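Local coordinates for 11S globulin seed storage protein (Amaranthus hypochondriacus, PDB 3QAC) that probably serves as a seed storage protein, a nutrient reservoir of the 11S globulin family built from two cupin domains, at residues 51-56 / 178-183; 71-76 / 137-142. All blocks are in the same frame, centred on the assembly; numbering follows the deposited sequence.

Contact 1. Residues 51-56 / 178-183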
loop_
_atom_site.group_PDB
_atom_site.type_symbol
_atom_site.label_atom_id
_atom_site.label_comp_id
_atom_site.label_asym_id
_atom_site.label_seq_id
_atom_site.Cartn_x
_atom_site.Cartn_y
_atom_site.Cartn_z
ATOM N N SER A 51 -16.241 6.390 3.372
ATOM C CA SER A 51 -17.651 6.543 3.645
ATOM C C SER A 51 -17.739 7.486 4.827
ATOM O O SER A 51 -16.795 7.639 5.599
ATOM C CB SER A 51 -18.300 5.206 3.969
ATOM O OG SER A 51 -18.297 4.340 2.835
ATOM N N VAL A 52 -18.863 8.154 4.949
ATOM C CA VAL A 52 -19.057 9.044 6.061
ATOM C C VAL A 52 -20.385 8.704 6.711
ATOM O O VAL A 52 -21.401 8.469 6.022
ATOM C CB VAL A 52 -19.005 10.532 5.613
ATOM C CG1 VAL A 52 -19.266 11.461 6.776
ATOM C CG2 VAL A 52 -17.658 10.849 4.982
ATOM N N ILE A 53 -20.356 8.625 8.033
ATOM C CA ILE A 53 -21.568 8.573 8.824
ATOM C C ILE A 53 -21.575 9.641 9.910
ATOM O O ILE A 53 -20.532 10.195 10.289
ATOM C CB ILE A 53 -21.771 7.218 9.479
ATOM C CG1 ILE A 53 -20.623 6.911 10.433
ATOM C CG2 ILE A 53 -21.917 6.135 8.420
ATOM C CD1 ILE A 53 -20.941 5.750 11.380
ATOM N N ARG A 54 -22.768 9.942 10.398
ATOM C CA ARG A 54 -22.912 10.831 11.523
ATOM C C ARG A 54 -23.862 10.143 12.476
ATOM O O ARG A 54 -24.938 9.712 12.075
ATOM C CB ARG A 54 -23.437 12.192 11.079
ATOM C CG ARG A 54 -23.887 13.081 12.225
ATOM C CD ARG A 54 -24.314 14.453 11.729
ATOM N NE ARG A 54 -25.471 14.379 10.839
ATOM C CZ ARG A 54 -25.654 15.170 9.788
ATOM N NH1 ARG A 54 -26.729 15.032 9.024
ATOM N NH2 ARG A 54 -24.752 16.094 9.491
ATOM N N ARG A 55 -23.439 9.975 13.719
ATOM C CA ARG A 55 -24.292 9.336 14.703
ATOM C C ARG A 55 -24.683 10.376 15.704
ATOM O O ARG A 55 -23.844 11.156 16.176
ATOM C CB ARG A 55 -23.596 8.186 15.423
ATOM C CG ARG A 55 -23.062 7.091 14.513
ATOM C CD ARG A 55 -22.549 5.918 15.342
ATOM N NE ARG A 55 -21.922 4.888 14.521
ATOM C CZ ARG A 55 -22.589 3.969 13.822
ATOM N NH1 ARG A 55 -23.922 3.959 13.807
ATOM N NH2 ARG A 55 -21.923 3.070 13.110
ATOM N N THR A 56 -25.972 10.393 16.006
ATOM C CA THR A 56 -26.510 11.240 17.037
ATOM C C THR A 56 -26.997 10.314 18.121
ATOM O O THR A 56 -27.941 9.558 17.933
ATOM C CB THR A 56 -27.663 12.058 16.492
ATOM O OG1 THR A 56 -27.173 12.897 15.441
ATOM C CG2 THR A 56 -28.272 12.913 17.585
ATOM N N PRO A 178 -18.237 0.224 3.865
ATOM C CA PRO A 178 -17.704 -0.256 5.145
ATOM C C PRO A 178 -18.352 -1.582 5.499
ATOM O O PRO A 178 -19.488 -1.852 5.106
ATOM C CB PRO A 178 -18.147 0.818 6.135
ATOM C CG PRO A 178 -18.233 2.059 5.311
ATOM C CD PRO A 178 -18.773 1.590 3.971
ATOM N N THR A 179 -17.610 -2.417 6.204
ATOM C CA THR A 179 -18.164 -3.623 6.764
ATOM C C THR A 179 -18.159 -3.436 8.266
ATOM O O THR A 179 -17.110 -3.180 8.872
ATOM C CB THR A 179 -17.335 -4.830 6.381
ATOM O OG1 THR A 179 -17.395 -4.997 4.960
ATOM C CG2 THR A 179 -17.873 -6.072 7.023
ATOM N N ARG A 180 -19.340 -3.516 8.864
ATOM C CA ARG A 180 -19.442 -3.382 10.297
ATOM C C ARG A 180 -19.963 -4.625 10.990
ATOM O O ARG A 180 -20.956 -5.220 10.567
ATOM C CB ARG A 180 -20.318 -2.204 10.679
ATOM C CG ARG A 180 -20.113 -1.833 12.143
ATOM C CD ARG A 180 -20.782 -0.548 12.441
ATOM N NE ARG A 180 -20.111 0.549 11.771
ATOM C CZ ARG A 180 -19.146 1.249 12.337
ATOM N NH1 ARG A 180 -18.762 0.934 13.558
ATOM N NH2 ARG A 180 -18.583 2.258 11.694
ATOM N N PHE A 181 -19.282 -4.991 12.075
ATOM C CA PHE A 181 -19.657 -6.138 12.884
ATOM C C PHE A 181 -20.065 -5.630 14.266
ATOM O O PHE A 181 -19.304 -4.910 14.907
ATOM C CB PHE A 181 -18.473 -7.098 13.039
ATOM C CG PHE A 181 -17.857 -7.562 11.736
ATOM C CD1 PHE A 181 -17.975 -8.881 11.333
ATOM C CD2 PHE A 181 -17.132 -6.692 10.941
ATOM C CE1 PHE A 181 -17.393 -9.328 10.154
ATOM C CE2 PHE A 181 -16.546 -7.129 9.763
ATOM C CZ PHE A 181 -16.673 -8.455 9.370
ATOM N N TYR A 182 -21.268 -5.984 14.713
ATOM C CA TYR A 182 -21.723 -5.617 16.055
ATOM C C TYR A 182 -21.605 -6.783 17.023
ATOM O O TYR A 182 -21.671 -7.958 16.632
ATOM C CB TYR A 182 -23.166 -5.106 16.049
ATOM C CG TYR A 182 -23.302 -3.648 15.684
ATOM C CD1 TYR A 182 -23.396 -3.247 14.364
ATOM C CD2 TYR A 182 -23.322 -2.677 16.657
ATOM C CE1 TYR A 182 -23.525 -1.906 14.029
ATOM C CE2 TYR A 182 -23.442 -1.340 16.337
ATOM C CZ TYR A 182 -23.551 -0.954 15.022
ATOM O OH TYR A 182 -23.671 0.392 14.709
ATOM N N LEU A 183 -21.432 -6.433 18.291
ATOM C CA LEU A 183 -21.184 -7.410 19.337
ATOM C C LEU A 183 -22.403 -7.598 20.219
ATOM O O LEU A 183 -22.352 -8.323 21.206
ATOM C CB LEU A 183 -19.998 -6.952 20.174
ATOM C CG LEU A 183 -18.706 -7.258 19.436
ATOM C CD1 LEU A 183 -17.529 -6.530 20.056
ATOM C CD2 LEU A 183 -18.508 -8.762 19.463
#

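Contact 2. Residues 71-76 / 137-142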
loop_
_atom_site.group_PDB
_atom_site.type_symbol
_atom_site.label_atom_id
_atom_site.label_comp_id
_atom_site.label_asym_id
_atom_site.label_seq_id
_atom_site.Cartn_x
_atom_site.Cartn_y
_atom_site.Cartn_z
ATOM N N PRO A 71 -10.184 1.712 9.416
ATOM C CA PRO A 71 -9.883 2.671 10.482
ATOM C C PRO A 71 -10.855 3.832 10.366
ATOM O O PRO A 71 -11.354 4.096 9.273
ATOM C CB PRO A 71 -8.475 3.185 10.129
ATOM C CG PRO A 71 -8.023 2.422 8.940
ATOM C CD PRO A 71 -9.232 1.818 8.302
ATOM N N GLU A 72 -11.109 4.525 11.464
ATOM C CA GLU A 72 -12.042 5.631 11.445
ATOM C C GLU A 72 -11.418 6.822 12.103
ATOM O O GLU A 72 -10.639 6.688 13.034
ATOM C CB GLU A 72 -13.297 5.298 12.234
ATOM C CG GLU A 72 -13.992 4.035 11.819
ATOM C CD GLU A 72 -15.244 3.854 12.607
ATOM O OE1 GLU A 72 -15.173 3.989 13.844
ATOM O OE2 GLU A 72 -16.307 3.622 12.000
ATOM N N LEU A 73 -11.799 7.980 11.605
ATOM C CA LEU A 73 -11.443 9.252 12.159
ATOM C C LEU A 73 -12.756 9.834 12.605
ATOM O O LEU A 73 -13.675 9.998 11.796
ATOM C CB LEU A 73 -10.834 10.123 11.072
ATOM C CG LEU A 73 -9.585 10.891 11.464
ATOM C CD1 LEU A 73 -8.595 9.943 12.124
ATOM C CD2 LEU A 73 -8.981 11.531 10.234
ATOM N N ILE A 74 -12.853 10.139 13.889
ATOM C CA ILE A 74 -14.093 10.599 14.479
ATOM C C ILE A 74 -13.958 12.030 15.000
ATOM O O ILE A 74 -13.030 12.357 15.731
ATOM C CB ILE A 74 -14.484 9.689 15.631
ATOM C CG1 ILE A 74 -14.508 8.232 15.149
ATOM C CG2 ILE A 74 -15.816 10.112 16.191
ATOM C CD1 ILE A 74 -14.438 7.190 16.223
ATOM N N TYR A 75 -14.880 12.894 14.602
ATOM C CA TYR A 75 -14.953 14.213 15.189
ATOM C C TYR A 75 -16.229 14.306 16.008
ATOM O O TYR A 75 -17.318 13.980 15.527
ATOM C CB TYR A 75 -14.917 15.293 14.121
ATOM C CG TYR A 75 -15.110 16.689 14.662
ATOM C CD1 TYR A 75 -14.095 17.329 15.350
ATOM C CD2 TYR A 75 -16.295 17.374 14.460
ATOM C CE1 TYR A 75 -14.258 18.597 15.842
ATOM C CE2 TYR A 75 -16.468 18.652 14.944
ATOM C CZ TYR A 75 -15.450 19.257 15.633
ATOM O OH TYR A 75 -15.611 20.528 16.118
ATOM N N ILE A 76 -16.074 14.722 17.256
ATOM C CA ILE A 76 -17.199 14.923 18.150
ATOM C C ILE A 76 -17.709 16.320 17.870
ATOM O O ILE A 76 -17.103 17.310 18.283
ATOM C CB ILE A 76 -16.775 14.798 19.621
ATOM C CG1 ILE A 76 -16.226 13.393 19.894
ATOM C CG2 ILE A 76 -17.922 15.112 20.542
ATOM C CD1 ILE A 76 -17.083 12.263 19.344
ATOM N N GLY A 137 -15.193 18.928 19.831
ATOM C CA GLY A 137 -13.910 19.354 19.323
ATOM C C GLY A 137 -12.915 18.216 19.275
ATOM O O GLY A 137 -11.810 18.369 18.764
ATOM N N ASP A 138 -13.301 17.072 19.819
ATOM C CA ASP A 138 -12.414 15.919 19.847
ATOM C C ASP A 138 -12.303 15.289 18.469
ATOM O O ASP A 138 -13.319 14.993 17.826
ATOM C CB ASP A 138 -12.926 14.866 20.838
ATOM C CG ASP A 138 -12.248 14.950 22.203
ATOM O OD1 ASP A 138 -11.164 15.567 22.318
ATOM O OD2 ASP A 138 -12.800 14.372 23.162
ATOM N N ILE A 139 -11.068 15.088 18.028
ATOM C CA ILE A 139 -10.770 14.216 16.893
ATOM C C ILE A 139 -10.090 12.943 17.368
ATOM O O ILE A 139 -8.919 12.944 17.739
ATOM C CB ILE A 139 -9.840 14.873 15.885
ATOM C CG1 ILE A 139 -10.495 16.100 15.273
ATOM C CG2 ILE A 139 -9.500 13.888 14.793
ATOM C CD1 ILE A 139 -11.275 15.791 14.035
ATOM N N PHE A 140 -10.840 11.860 17.316
ATOM C CA PHE A 140 -10.442 10.548 17.789
ATOM C C PHE A 140 -10.096 9.591 16.618
ATOM O O PHE A 140 -10.770 9.589 15.561
ATOM C CB PHE A 140 -11.639 9.997 18.540
ATOM C CG PHE A 140 -11.295 9.091 19.642
ATOM C CD1 PHE A 140 -11.305 9.544 20.950
ATOM C CD2 PHE A 140 -10.970 7.781 19.389
ATOM C CE1 PHE A 140 -10.988 8.703 21.998
ATOM C CE2 PHE A 140 -10.650 6.932 20.433
ATOM C CZ PHE A 140 -10.662 7.400 21.742
ATOM N N ALA A 141 -9.070 8.762 16.807
ATOM C CA ALA A 141 -8.685 7.773 15.794
ATOM C C ALA A 141 -9.016 6.361 16.227
ATOM O O ALA A 141 -8.543 5.908 17.262
ATOM C CB ALA A 141 -7.196 7.879 15.486
ATOM N N MET A 142 -9.830 5.669 15.435
ATOM C CA MET A 142 -10.137 4.255 15.650
ATOM C C MET A 142 -9.373 3.360 14.676
ATOM O O MET A 142 -9.651 3.374 13.483
ATOM C CB MET A 142 -11.640 3.996 15.451
ATOM C CG MET A 142 -12.093 2.645 15.981
ATOM S SD MET A 142 -11.860 2.525 17.778
ATOM C CE MET A 142 -12.814 3.926 18.339
#

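Contact 1. Residues 51-56 / 178-183
Arg55 sends CG anti to its carbonyl carbon (chi1 -57°) and then runs extended through to NE, straight across to Arg180, which comes from the opposite direction with CG anti to the backbone N and a bend at chi3 (-69°). The two guanidinium planes stand nearly perpendicular, 85° apart: Arg55 offers an edge, and its NH2 lies over the centre of one face of Arg180, 3.4 Å from Arg180 CZ. Arg55 NH2 and Arg180 NE are also 3.4 Å apart, but both are donors, so no bond joins them. The shared carboxylate of Glu190, whose OE1 forms salt bridges with both arginines, probably offsets the closeness of the like charges; Arg180 NH2 has a second anion in Glu72. Tyr182 reaches in beside them, its OH 3.6 Å from Arg55 NH2 and hydrogen-bonded to Glu190 OE2 and to Asn243. Ile53 CD1 covers part of one face of the Arg55 guanidinium and lies 4.2 Å from Arg180 NH2. In the N-terminal cupin domain the strands 51-56 and 180-182 belong to the two facing sheets of the beta-barrel, their short axes 14.1 Å apart at closest approach, so long side chains have to span the interior between them. At the N-terminal ends of the two segments the backbones draw closer, and the ring of Pro178 presses against Ser51: Pro178 CD approaches Ser51 OG to 3.0 Å and Pro178 CG lies 3.4 Å from Ser51 CB, a tight fit. The hydroxyl of Ser51 has its polar partner in Ser40.

Contact 2. Residues 71-76 / 137-142
Glu72 and Met142 begin the backbone pairing, exchanging two hydrogen bonds, each 2.7 Å from N to O: Glu72 N to Met142 O, and Met142 N to Glu72 O. Ile74 and Phe140 form the next reciprocal pair, and Ile76 N to Asp138 O with Gly137 N to Ile76 O completes six bonds in all. Between these pairs CA-H...O contacts add to the join, among them Ile139 CA to Ile74 O at 3.1 Å. The strands 72-76 and 138-142 are antiparallel neighbours, 4.6 Å apart at closest approach and with their N-to-C directions 158° apart, within the jelly-roll barrel of the N-terminal cupin domain; strand 158-164 flanks 72-76 on its other edge.

Apolar contacts cover both faces of the pair. On the face carrying Leu73, Tyr75, Ile139 and Ala141, Leu73 CD1 rests 4.2 Å from Ala141 CB. Tyr75, with CG anti to the backbone N (chi1 175°), carries its ring toward the partner strand, where Tyr75 CD1 meets Ile139 CD1 at 3.5 Å and Tyr75 CE1 meets Gly137 CA at 3.6 Å; Tyr75 OH is hydrogen-bonded to Lys327 NZ. An alanine here would probably open a gap beside Ile139 and Gly137 and leave Lys327 without that partner. This face packs on strand 394-401 of the C-terminal cupin domain. On the reverse face Ile74 CB lies 4.1 Å from Phe140 CB and Ile74 CD1 approaches Met142 CE. At the end of the pairing the side chains of Ile76 and Asp138 lie side by side, Ile76 CG1 3.7 Å from Asp138 CB.

Polar side-chain ends look beyond the pair: the carboxylate of Asp138 accepts from Arg135 N, and that of Glu72 has its partner in Arg180.

How the contacts relate
Both contacts are buried in the N-terminal cupin domain, their centres about 13 Å apart, and contact 2 is nested in the chain loop that contact 1 closes. Strands 51-57 and 72-78 belong to one sheet, separated by strand 158-164. Contact 2 joins adjacent strands within that sheet, largely by main-chain bonding and apolar packing, and buries 580 Å². Contact 1 instead spans the barrel interior to strand 180-182 of the other sheet, by side chains alone and with 194 Å². The two meet at a salt bridge, Arg180 NH2 to Glu72 OE2, 2.7 Å, which ties the charged cluster of the interior to the paired strands.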